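PDB 3WX5: cellulase from Uncultured bacterium, which hydrolyses internal beta-1,4-glucosidic bonds of cellulose as a family 12 endoglucanase. Local coordinates for residues L94-V98 and E99-R103; F173-W176 and D177-I181; L146-R149 and G150-P154. All coordinates share one frame; numbering follows the deposited sequence.

Contact 1 (L94-V98 and E99-R103)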
loop_
_atom_site.group_PDB
_atom_site.type_symbol
_atom_site.label_atom_id
_atom_site.label_comp_id
_atom_site.label_asym_id
_atom_site.label_seq_id
_atom_site.Cartn_x
_atom_site.Cartn_y
_atom_site.Cartn_z
ATOM N N LEU A 94 6.386 -13.075 -6.673
ATOM C CA LEU A 94 5.004 -13.282 -6.232
ATOM C C LEU A 94 4.122 -13.735 -7.401
ATOM O O LEU A 94 4.462 -13.485 -8.558
ATOM C CB LEU A 94 4.444 -12.002 -5.589
ATOM C CG LEU A 94 5.256 -11.399 -4.434
ATOM C CD1 LEU A 94 4.729 -9.967 -4.138
ATOM C CD2 LEU A 94 5.158 -12.271 -3.180
ATOM N N PRO A 95 2.977 -14.376 -7.108
ATOM C CA PRO A 95 2.493 -14.610 -5.755
ATOM C C PRO A 95 3.228 -15.773 -5.074
ATOM O O PRO A 95 3.805 -16.641 -5.739
ATOM C CB PRO A 95 1.007 -14.939 -5.958
ATOM C CG PRO A 95 0.927 -15.494 -7.320
ATOM C CD PRO A 95 1.959 -14.724 -8.123
ATOM N N LEU A 96 3.260 -15.736 -3.750
ATOM C CA LEU A 96 3.974 -16.719 -2.950
ATOM C C LEU A 96 3.128 -16.972 -1.720
ATOM O O LEU A 96 2.601 -16.023 -1.116
ATOM C CB LEU A 96 5.322 -16.161 -2.521
ATOM C CG LEU A 96 6.171 -17.087 -1.643
ATOM C CD1 LEU A 96 6.623 -18.316 -2.454
ATOM C CD2 LEU A 96 7.389 -16.335 -1.109
ATOM N N ARG A 97 2.982 -18.239 -1.345
ATOM C CA ARG A 97 2.124 -18.569 -0.221
ATOM C C ARG A 97 2.677 -17.953 1.056
ATOM O O ARG A 97 3.889 -17.955 1.278
ATOM C CB ARG A 97 2.031 -20.088 -0.066
ATOM C CG ARG A 97 0.625 -20.547 -0.111
ATOM C CD ARG A 97 0.497 -22.032 -0.318
ATOM N NE ARG A 97 -0.898 -22.343 -0.611
ATOM C CZ ARG A 97 -1.275 -23.454 -1.218
ATOM N NH1 ARG A 97 -0.353 -24.350 -1.532
ATOM N NH2 ARG A 97 -2.560 -23.670 -1.485
ATOM N N VAL A 98 1.788 -17.512 1.936
ATOM C CA VAL A 98 2.241 -16.940 3.198
ATOM C C VAL A 98 3.136 -17.882 3.990
ATOM O O VAL A 98 4.192 -17.476 4.488
ATOM C CB VAL A 98 1.065 -16.456 4.052
ATOM C CG1 VAL A 98 1.511 -16.164 5.502
ATOM C CG2 VAL A 98 0.417 -15.241 3.399
ATOM N N GLU A 99 2.791 -19.173 4.005
ATOM C CA GLU A 99 3.593 -20.130 4.792
ATOM C C GLU A 99 4.980 -20.365 4.127
ATOM O O GLU A 99 5.899 -20.893 4.757
ATOM C CB GLU A 99 2.821 -21.454 4.928
ATOM C CG GLU A 99 2.557 -22.112 3.578
ATOM C CD GLU A 99 1.748 -23.419 3.661
ATOM O OE1 GLU A 99 1.633 -24.031 4.760
ATOM O OE2 GLU A 99 1.257 -23.853 2.599
ATOM N N ALA A 100 5.101 -19.966 2.862
ATOM C CA ALA A 100 6.311 -20.156 2.061
ATOM C C ALA A 100 7.163 -18.867 1.980
ATOM O O ALA A 100 8.165 -18.813 1.280
ATOM C CB ALA A 100 5.939 -20.634 0.671
ATOM N N ILE A 101 6.783 -17.838 2.731
ATOM C CA ILE A 101 7.628 -16.640 2.828
ATOM C C ILE A 101 8.629 -16.816 3.976
ATOM O O ILE A 101 8.209 -17.115 5.095
ATOM C CB ILE A 101 6.786 -15.383 3.120
ATOM C CG1 ILE A 101 5.758 -15.149 1.996
ATOM C CG2 ILE A 101 7.692 -14.151 3.334
ATOM C CD1 ILE A 101 4.761 -14.006 2.312
ATOM N N SER A 102 9.923 -16.605 3.722
ATOM C CA SER A 102 10.908 -16.582 4.827
ATOM C C SER A 102 11.106 -15.189 5.406
ATOM O O SER A 102 11.053 -15.016 6.616
ATOM C CB SER A 102 12.270 -17.168 4.446
ATOM O OG SER A 102 12.846 -16.454 3.369
ATOM N N ARG A 103 11.302 -14.200 4.536
ATOM C CA ARG A 103 11.541 -12.815 4.973
ATOM C C ARG A 103 10.874 -11.830 4.019
ATOM O O ARG A 103 10.884 -12.026 2.800
ATOM C CB ARG A 103 13.041 -12.500 5.024
ATOM C CG ARG A 103 13.777 -13.135 6.215
ATOM C CD ARG A 103 15.315 -12.904 6.128
ATOM N NE ARG A 103 15.991 -13.893 5.271
ATOM C CZ ARG A 103 17.296 -13.902 4.980
ATOM N NH1 ARG A 103 18.101 -12.957 5.454
ATOM N NH2 ARG A 103 17.798 -14.849 4.191
HETATM O O HOH W 1 5.716 -18.042 6.710
#
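L96 holds CG directly opposite its own backbone N (chi1 179°), which carries its branched end over the turn that follows, while I101 folds CG1 back beside its backbone N (chi1 -60°); L96 CD2 comes to 3.7 Å from I101 CG1, the two side chains crossing at a slant. The turn is a short 3-10 segment, V98-A100, through which the chain leaves strand 96-97 in one sheet of the family 12 beta-jelly-roll sandwich and enters strand 101-111 in the other. The second methyl of L96, CD1, rests 4.0 Å from A100 CB. Two backbone bonds close the turn: A100 N donates a hydrogen bond to R97 O at 2.8 Å, and I101 N reaches V98 O at 3.2 Å. On the outer side R97 and E99 run alongside each other, and E99 OE2 lies 3.5 Å from R97 CD, off the guanidinium plane; no N-H points at this oxygen, and R97 NE bonds to T213 O instead. L96 also packs on L241 and A243 of strand 233-243. Trimming L96 to an alanine removes both methyls, which would probably cost A100 CB and I101 CG1 this packing and open a gap toward that strand. A water bridges two carbonyls beside the turn, donating to V98 O at 2.8 Å and to I101 O at 3.1 Å.

Contact 2 (F173-W176 and D177-I181)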
loop_
_atom_site.group_PDB
_atom_site.type_symbol
_atom_site.label_atom_id
_atom_site.label_comp_id
_atom_site.label_asym_id
_atom_site.label_seq_id
_atom_site.Cartn_x
_atom_site.Cartn_y
_atom_site.Cartn_z
ATOM N N PHE A 173 -9.685 -4.256 12.358
ATOM C CA PHE A 173 -10.126 -5.409 11.573
ATOM C C PHE A 173 -11.521 -5.143 11.005
ATOM O O PHE A 173 -12.407 -4.710 11.742
ATOM C CB PHE A 173 -10.183 -6.679 12.446
ATOM C CG PHE A 173 -10.742 -7.884 11.724
ATOM C CD1 PHE A 173 -10.106 -8.377 10.599
ATOM C CD2 PHE A 173 -11.972 -8.418 12.083
ATOM C CE1 PHE A 173 -10.629 -9.447 9.890
ATOM C CE2 PHE A 173 -12.503 -9.490 11.386
ATOM C CZ PHE A 173 -11.837 -9.984 10.269
ATOM N N ALA A 174 -11.722 -5.398 9.709
ATOM C CA ALA A 174 -13.085 -5.484 9.188
ATOM C C ALA A 174 -13.288 -6.791 8.457
ATOM O O ALA A 174 -12.490 -7.159 7.598
ATOM C CB ALA A 174 -13.384 -4.311 8.225
ATOM N N ASP A 175 -14.493 -7.326 8.595
ATOM C CA ASP A 175 -14.872 -8.525 7.879
ATOM C C ASP A 175 -15.734 -8.149 6.655
ATOM O O ASP A 175 -16.957 -8.007 6.756
ATOM C CB ASP A 175 -15.621 -9.448 8.853
ATOM C CG ASP A 175 -16.071 -10.727 8.199
ATOM O OD1 ASP A 175 -15.630 -11.010 7.063
ATOM O OD2 ASP A 175 -16.880 -11.434 8.827
ATOM N N TRP A 176 -15.080 -8.008 5.500
ATOM C CA TRP A 176 -15.746 -7.579 4.284
ATOM C C TRP A 176 -15.724 -8.746 3.289
ATOM O O TRP A 176 -15.696 -9.894 3.700
ATOM C CB TRP A 176 -15.024 -6.350 3.700
ATOM C CG TRP A 176 -15.114 -5.073 4.547
ATOM C CD1 TRP A 176 -16.069 -4.749 5.471
ATOM C CD2 TRP A 176 -14.219 -3.957 4.489
ATOM N NE1 TRP A 176 -15.791 -3.511 6.027
ATOM C CE2 TRP A 176 -14.649 -3.018 5.454
ATOM C CE3 TRP A 176 -13.027 -3.719 3.806
ATOM C CZ2 TRP A 176 -14.017 -1.789 5.628
ATOM C CZ3 TRP A 176 -12.367 -2.520 4.011
ATOM C CH2 TRP A 176 -12.859 -1.574 4.928
ATOM N N ASP A 177 -15.817 -8.473 1.995
ATOM C CA ASP A 177 -15.638 -9.571 1.016
ATOM C C ASP A 177 -14.250 -10.199 1.139
ATOM O O ASP A 177 -14.019 -11.346 0.695
ATOM C CB ASP A 177 -15.848 -9.097 -0.439
ATOM C CG ASP A 177 -17.324 -9.069 -0.842
ATOM O OD1 ASP A 177 -18.159 -9.569 -0.066
ATOM O OD2 ASP A 177 -17.652 -8.526 -1.923
ATOM N N TRP A 178 -13.313 -9.386 1.604
ATOM C CA TRP A 178 -11.994 -9.852 2.032
ATOM C C TRP A 178 -11.798 -9.435 3.481
ATOM O O TRP A 178 -12.556 -8.630 3.993
ATOM C CB TRP A 178 -10.910 -9.216 1.138
ATOM C CG TRP A 178 -10.839 -7.681 1.227
ATOM C CD1 TRP A 178 -9.896 -6.949 1.875
ATOM C CD2 TRP A 178 -11.701 -6.729 0.570
ATOM N NE1 TRP A 178 -10.139 -5.583 1.711
ATOM C CE2 TRP A 178 -11.261 -5.434 0.941
ATOM C CE3 TRP A 178 -12.803 -6.849 -0.298
ATOM C CZ2 TRP A 178 -11.873 -4.271 0.464
ATOM C CZ3 TRP A 178 -13.444 -5.696 -0.725
ATOM C CH2 TRP A 178 -12.965 -4.422 -0.364
ATOM N N ASN A 179 -10.818 -10.021 4.168
ATOM C CA ASN A 179 -10.523 -9.577 5.522
ATOM C C ASN A 179 -9.615 -8.366 5.422
ATOM O O ASN A 179 -8.576 -8.410 4.764
ATOM C CB ASN A 179 -9.783 -10.669 6.315
ATOM C CG ASN A 179 -10.679 -11.827 6.753
ATOM O OD1 ASN A 179 -10.172 -12.879 7.194
ATOM N ND2 ASN A 179 -11.999 -11.624 6.722
ATOM N N TYR A 180 -9.977 -7.297 6.132
ATOM C CA TYR A 180 -9.193 -6.062 6.129
ATOM C C TYR A 180 -8.511 -5.929 7.473
ATOM O O TYR A 180 -9.178 -5.955 8.514
ATOM C CB TYR A 180 -10.127 -4.879 5.931
ATOM C CG TYR A 180 -9.525 -3.504 6.175
ATOM C CD1 TYR A 180 -9.024 -2.752 5.118
ATOM C CD2 TYR A 180 -9.654 -2.885 7.418
ATOM C CE1 TYR A 180 -8.530 -1.441 5.306
ATOM C CE2 TYR A 180 -9.162 -1.550 7.635
ATOM C CZ TYR A 180 -8.632 -0.840 6.565
ATOM O OH TYR A 180 -8.261 0.482 6.728
ATOM N N ILE A 181 -7.188 -5.860 7.467
ATOM C CA ILE A 181 -6.442 -5.642 8.703
ATOM C C ILE A 181 -5.577 -4.403 8.546
ATOM O O ILE A 181 -4.841 -4.278 7.573
ATOM C CB ILE A 181 -5.493 -6.823 9.064
ATOM C CG1 ILE A 181 -6.168 -8.192 8.816
ATOM C CG2 ILE A 181 -5.110 -6.710 10.543
ATOM C CD1 ILE A 181 -5.786 -8.843 7.472
#
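Y180 O is approached by two groups from the neighbouring strand: the N-H of A174 bonds to it, with A174 N at 2.9 Å from Y180 O, and the CA hydrogen of F173 adds a weaker CA-H...O contact. The return bond is straighter, Y180 N lying 2.9 Å from A174 O and in the plane of that carbonyl. A third backbone bond, more bent, runs from W176 N to W178 O at 3.0 Å and draws the chain together round D177. This is the end of a beta hairpin formed by strands 167-175 and 179-185, with A174 and Y180 as an antiparallel hydrogen-bonded pair, flanked by the non-hydrogen-bonded pairs F173-I181 and D175-N179. On the A174-Y180 face W176, W178 and Y180 gather in an aromatic cluster. W176 sets CG anti to its carbonyl carbon (chi1 -67°), which swings the indole back along the hairpin, alongside Y180 and with A174 CB over one of its faces. Its six-membered edge points at the face of W178 in an offset edge-to-face pair, planes 75° apart, and W176 CE3 stands 3.6 Å from W178 CZ2. Against Y180 the same ring is inclined by 36°; W176 CZ3 reaches 3.5 Å from Y180 CD1, with CH2 over the tyrosine face. The polar ends of the two partners are held from elsewhere: W178 NE1 bonds to E141 OE1 and Y180 OH to the backbone N of G155. The W178 ring also meets that of W125. On the other face, the F173 ring turns its edge to N179, F173 CE1 lying 3.9 Å from N179 CB, and stacks on Y209.

Contact 3 (L146-R149 and G150-P154)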
loop_
_atom_site.group_PDB
_atom_site.type_symbol
_atom_site.label_atom_id
_atom_site.label_comp_id
_atom_site.label_asym_id
_atom_site.label_seq_id
_atom_site.Cartn_x
_atom_site.Cartn_y
_atom_site.Cartn_z
ATOM N N LEU A 146 1.435 4.825 8.317
ATOM C CA LEU A 146 2.628 5.451 8.892
ATOM C C LEU A 146 2.412 6.916 9.246
ATOM O O LEU A 146 3.069 7.455 10.147
ATOM C CB LEU A 146 3.805 5.347 7.913
ATOM C CG LEU A 146 4.152 3.903 7.531
ATOM C CD1 LEU A 146 5.198 3.918 6.439
ATOM C CD2 LEU A 146 4.645 3.099 8.770
ATOM N N ASN A 147 1.482 7.559 8.546
ATOM C CA ASN A 147 1.269 9.002 8.702
ATOM C C ASN A 147 -0.095 9.349 8.061
ATOM O O ASN A 147 -0.697 8.524 7.378
ATOM C CB ASN A 147 2.429 9.780 8.024
ATOM C CG ASN A 147 2.757 11.097 8.724
ATOM O OD1 ASN A 147 3.943 11.488 8.871
ATOM N ND2 ASN A 147 1.722 11.803 9.138
ATOM N N TRP A 148 -0.652 10.496 8.412
ATOM C CA TRP A 148 -2.024 10.835 7.990
ATOM C C TRP A 148 -2.344 12.255 8.433
ATOM O O TRP A 148 -1.588 12.860 9.189
ATOM C CB TRP A 148 -3.043 9.874 8.630
ATOM C CG TRP A 148 -3.047 9.960 10.135
ATOM C CD1 TRP A 148 -3.729 10.872 10.916
ATOM C CD2 TRP A 148 -2.327 9.120 11.037
ATOM N NE1 TRP A 148 -3.477 10.637 12.250
ATOM C CE2 TRP A 148 -2.594 9.587 12.350
ATOM C CE3 TRP A 148 -1.441 8.047 10.864
ATOM C CZ2 TRP A 148 -2.000 9.023 13.476
ATOM C CZ3 TRP A 148 -0.832 7.497 11.985
ATOM C CH2 TRP A 148 -1.110 8.003 13.280
ATOM N N ARG A 149 -3.474 12.770 7.953
ATOM C CA ARG A 149 -3.959 14.052 8.399
ATOM C C ARG A 149 -5.455 14.012 8.362
ATOM O O ARG A 149 -6.020 13.418 7.464
ATOM C CB ARG A 149 -3.451 15.158 7.478
ATOM C CG ARG A 149 -3.925 16.530 7.914
ATOM C CD ARG A 149 -3.409 17.623 6.978
ATOM N NE ARG A 149 -4.141 18.874 7.185
ATOM C CZ ARG A 149 -3.790 19.794 8.074
ATOM N NH1 ARG A 149 -2.697 19.610 8.825
ATOM N NH2 ARG A 149 -4.510 20.910 8.192
ATOM N N GLY A 150 -6.100 14.634 9.349
ATOM C CA GLY A 150 -7.527 14.909 9.250
ATOM C C GLY A 150 -8.416 13.931 9.985
ATOM O O GLY A 150 -9.611 13.862 9.724
ATOM N N ASN A 151 -7.852 13.176 10.928
ATOM C CA ASN A 151 -8.642 12.213 11.713
ATOM C C ASN A 151 -9.306 11.141 10.873
ATOM O O ASN A 151 -10.351 10.625 11.255
ATOM C CB ASN A 151 -9.715 12.904 12.607
ATOM C CG ASN A 151 -10.106 12.044 13.825
ATOM O OD1 ASN A 151 -9.239 11.474 14.483
ATOM N ND2 ASN A 151 -11.392 12.002 14.154
ATOM N N VAL A 152 -8.694 10.783 9.743
ATOM C CA VAL A 152 -9.159 9.657 8.947
ATOM C C VAL A 152 -8.974 8.369 9.759
ATOM O O VAL A 152 -8.095 8.320 10.611
ATOM C CB VAL A 152 -8.391 9.594 7.600
ATOM C CG1 VAL A 152 -8.774 10.790 6.719
ATOM C CG2 VAL A 152 -6.869 9.562 7.840
ATOM N N MET A 153 -9.847 7.374 9.564
ATOM C CA MET A 153 -9.884 6.172 10.428
ATOM C C MET A 153 -9.763 4.949 9.506
ATOM O O MET A 153 -10.292 4.963 8.409
ATOM C CB MET A 153 -11.233 6.078 11.165
ATOM C CG MET A 153 -11.357 6.993 12.387
ATOM S SD MET A 153 -10.044 6.685 13.602
ATOM C CE MET A 153 -9.747 8.347 14.239
ATOM N N PRO A 154 -9.093 3.881 9.973
ATOM C CA PRO A 154 -9.170 2.579 9.303
ATOM C C PRO A 154 -10.601 2.050 9.270
ATOM O O PRO A 154 -11.448 2.457 10.097
ATOM C CB PRO A 154 -8.312 1.693 10.212
ATOM C CG PRO A 154 -7.294 2.631 10.754
ATOM C CD PRO A 154 -8.129 3.844 11.083
#
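Strand 140-149 ends here in a turn that folds back on its last residues, and V152 is the side chain that closes on it. V152 CG2 packs 3.9 Å from W148 CB, and V152 CG1 comes equally near, 3.9 Å, to R149 O; no hydrogen bond joins the two segments, and the direct contact between their side chains is this small apolar touch. W148 carries its CG between its backbone N and carbonyl carbon (chi1 62°), raising the indole from the strand, with V152 CG2 oblique to its ring and touching at CB. The reversal itself lies at G150 and N151, both with positive phi. At G150, phi 99°, a beta carbon would fall 2.5 Å from R149 O, a clash that the absence of a side chain avoids. R149 stretches out from the bend, its CG 3.2 Å from G150 N and its chain extended as far as NE. Around the turn, two arginines fasten it to neighbouring strands. R117, on strand 117-127, bonds to G150 O; R184, on strand 179-185, bonds to V152 O and makes a cation-pi contact with W148. Farther along, M153 and P154 lean on W172 of strand 167-175.

Overall arrangement
From the N terminus the chain meets contact 1 first (94-103), then contact 3 (146-154), then contact 2 (173-181). Each closes a short local turn, and they follow in series, none nesting in or crossing another. Contact 1 makes the passage between the two sheets, whereas contacts 3 and 2 sit at strand ends of the branched sheet to which strand 96-97 also belongs. Contacts 1 and 3 lie on opposite sides of the chain's centre, their own centres about 29 Å apart. Contacts 2 and 3 touch: Y180 OH packs 3.4 Å from P154 CA, joining the hairpin to the loop after strand 140-149, a strand that runs parallel beside strand 179-185.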